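Local coordinates for protein alpha-L-rhamnosidase (PDB 6GSZ) that probably hydrolyses terminal non-reducing alpha-L-rhamnose residues in alpha-L-rhamnosides, as a calcium-binding glycosidase, at residues 537-542 and 781-786. Numbering follows the deposited sequence.
Sequences QLYESF and AEPGWR
Gly784 and Pro783 meet the last turn of helix 530-542 through its carbonyl oxygens. Gly784 N donates a nearly straight hydrogen bond to Glu540 O (2.8 Å, 168° at the hydrogen). The N-H comes in from above the plane of the carbonyl, 51° out of it. Pro783 CA approaches the same oxygen with a CA-H...O contact of 3.4 Å, and Gly784 CA makes another to Ser541 O. The Pro783 ring packs against Tyr539: CB lies over one face of the phenol ring, offset toward its rim, in a CH-pi contact of 3.8 Å to the centroid. CG touches Tyr539 CE2. Tyr539 reaches the proline because its chi1 (-178°) swings the ring out beside the carbonyl carbon. Glu540 has a bent chain, which brings OE2 to 3.7 Å from Pro783 CG. Trp785 presents its indole edge to the helix end, and Ser541 O lies in the ring plane, 3.1 Å from CD1. One water accepts from Trp785 NE1 and also bonds to Ser541 OG.

Further out, Gln537 NE2 donates to Ser541 OG, which also bonds Asn482 of helix 471-484. Glu782 to Trp785 form a type II turn, with Gly784 at its third position. Arg786 grips Glu782 side-on, with NE to OE2 and NH2 to OE1. The loop 781-786 connects strands 778-780 and 787-790 of the C-terminal beta domain. Through it, that domain meets the helical glycosidase domain. Carbonyls at a helix C-terminus commonly have no N-H ahead of them in the helix, and Glu540 O takes one from Gly784. C-H groups add weaker contacts, while the proline ring packs on Tyr539.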
# COMPACT_ATOMS: atom_id res chain seq x y z
N GLN A 537 -4.48 13.65 -3.10
CA GLN A 537 -3.66 12.89 -4.04
C GLN A 537 -4.45 11.73 -4.67
O GLN A 537 -4.21 11.33 -5.83
CB GLN A 537 -2.33 12.47 -3.46
CG GLN A 537 -1.43 11.73 -4.44
CD GLN A 537 -1.03 12.57 -5.63
OE1 GLN A 537 -0.37 13.58 -5.46
NE2 GLN A 537 -1.38 12.10 -6.83
N LEU A 538 -5.27 11.06 -3.84
CA LEU A 538 -6.02 9.95 -4.34
C LEU A 538 -6.93 10.41 -5.49
O LEU A 538 -7.13 9.67 -6.46
CB LEU A 538 -6.80 9.30 -3.18
CG LEU A 538 -7.21 7.87 -3.38
CD1 LEU A 538 -6.01 6.94 -3.54
CD2 LEU A 538 -8.07 7.46 -2.20
N TYR A 539 -7.55 11.59 -5.31
CA TYR A 539 -8.41 12.15 -6.35
C TYR A 539 -7.60 12.57 -7.61
O TYR A 539 -8.00 12.21 -8.72
CB TYR A 539 -9.19 13.32 -5.77
CG TYR A 539 -10.15 13.92 -6.76
CD1 TYR A 539 -11.21 13.18 -7.23
CD2 TYR A 539 -10.01 15.21 -7.25
CE1 TYR A 539 -12.12 13.67 -8.16
CE2 TYR A 539 -10.95 15.74 -8.13
CZ TYR A 539 -12.00 14.97 -8.60
OH TYR A 539 -12.90 15.45 -9.51
N GLU A 540 -6.43 13.17 -7.40
CA GLU A 540 -5.56 13.51 -8.52
C GLU A 540 -5.25 12.24 -9.33
O GLU A 540 -5.27 12.24 -10.58
CB GLU A 540 -4.27 14.13 -8.05
CG GLU A 540 -4.45 15.54 -7.50
CD GLU A 540 -4.95 16.58 -8.47
OE1 GLU A 540 -4.23 16.83 -9.46
OE2 GLU A 540 -6.08 17.08 -8.23
N SER A 541 -5.01 11.13 -8.62
CA SER A 541 -4.55 9.90 -9.30
C SER A 541 -5.72 9.14 -9.97
O SER A 541 -5.54 8.59 -11.09
CB SER A 541 -3.90 8.99 -8.28
OG SER A 541 -2.69 9.56 -7.81
N PHE A 542 -6.87 9.06 -9.29
CA PHE A 542 -7.94 8.11 -9.75
C PHE A 542 -9.27 8.79 -10.12
O PHE A 542 -10.13 8.17 -10.72
CB PHE A 542 -8.12 6.98 -8.74
CG PHE A 542 -6.87 6.21 -8.46
CD1 PHE A 542 -6.30 5.37 -9.41
CD2 PHE A 542 -6.22 6.37 -7.26
CE1 PHE A 542 -5.12 4.69 -9.15
CE2 PHE A 542 -5.03 5.70 -7.00
CZ PHE A 542 -4.48 4.87 -7.93
N ALA A 781 -3.17 15.84 -15.98
CA ALA A 781 -3.62 17.22 -16.22
C ALA A 781 -5.05 17.43 -15.75
O ALA A 781 -5.49 18.55 -15.61
CB ALA A 781 -3.46 17.62 -17.67
N GLU A 782 -5.78 16.34 -15.52
CA GLU A 782 -7.10 16.32 -14.93
C GLU A 782 -7.07 15.17 -13.93
O GLU A 782 -6.46 14.13 -14.23
CB GLU A 782 -8.19 16.04 -15.98
CG GLU A 782 -9.60 15.98 -15.47
CD GLU A 782 -10.57 15.65 -16.59
OE1 GLU A 782 -10.89 16.57 -17.35
OE2 GLU A 782 -10.96 14.46 -16.75
N PRO A 783 -7.71 15.32 -12.75
CA PRO A 783 -7.73 14.20 -11.80
C PRO A 783 -8.22 12.92 -12.47
O PRO A 783 -9.27 12.92 -13.07
CB PRO A 783 -8.72 14.69 -10.71
CG PRO A 783 -8.60 16.17 -10.76
CD PRO A 783 -8.35 16.52 -12.21
N GLY A 784 -7.45 11.82 -12.33
CA GLY A 784 -7.82 10.58 -12.94
C GLY A 784 -7.21 10.28 -14.30
O GLY A 784 -7.55 9.24 -14.89
N TRP A 785 -6.40 11.20 -14.85
CA TRP A 785 -5.58 10.97 -16.05
C TRP A 785 -6.37 10.94 -17.36
O TRP A 785 -5.79 10.52 -18.36
CB TRP A 785 -4.73 9.71 -15.91
CG TRP A 785 -3.65 9.75 -14.87
CD1 TRP A 785 -3.76 9.45 -13.54
CD2 TRP A 785 -2.26 9.97 -15.10
NE1 TRP A 785 -2.54 9.55 -12.93
CE2 TRP A 785 -1.59 9.84 -13.86
CE3 TRP A 785 -1.49 10.23 -16.24
CZ2 TRP A 785 -0.22 9.98 -13.72
CZ3 TRP A 785 -0.14 10.38 -16.11
CH2 TRP A 785 0.50 10.23 -14.87
N ARG A 786 -7.59 11.48 -17.41
CA ARG A 786 -8.27 11.56 -18.71
C ARG A 786 -7.62 12.64 -19.58
O ARG A 786 -7.77 12.63 -20.83
CB ARG A 786 -9.74 11.90 -18.50
CG ARG A 786 -10.64 11.72 -19.72
CD ARG A 786 -12.03 12.29 -19.43
NE ARG A 786 -11.99 13.75 -19.26
CZ ARG A 786 -12.22 14.66 -20.21
NH1 ARG A 786 -12.65 14.27 -21.41
NH2 ARG A 786 -11.97 15.93 -19.91
O HOH W 1 -1.31 8.41 -10.23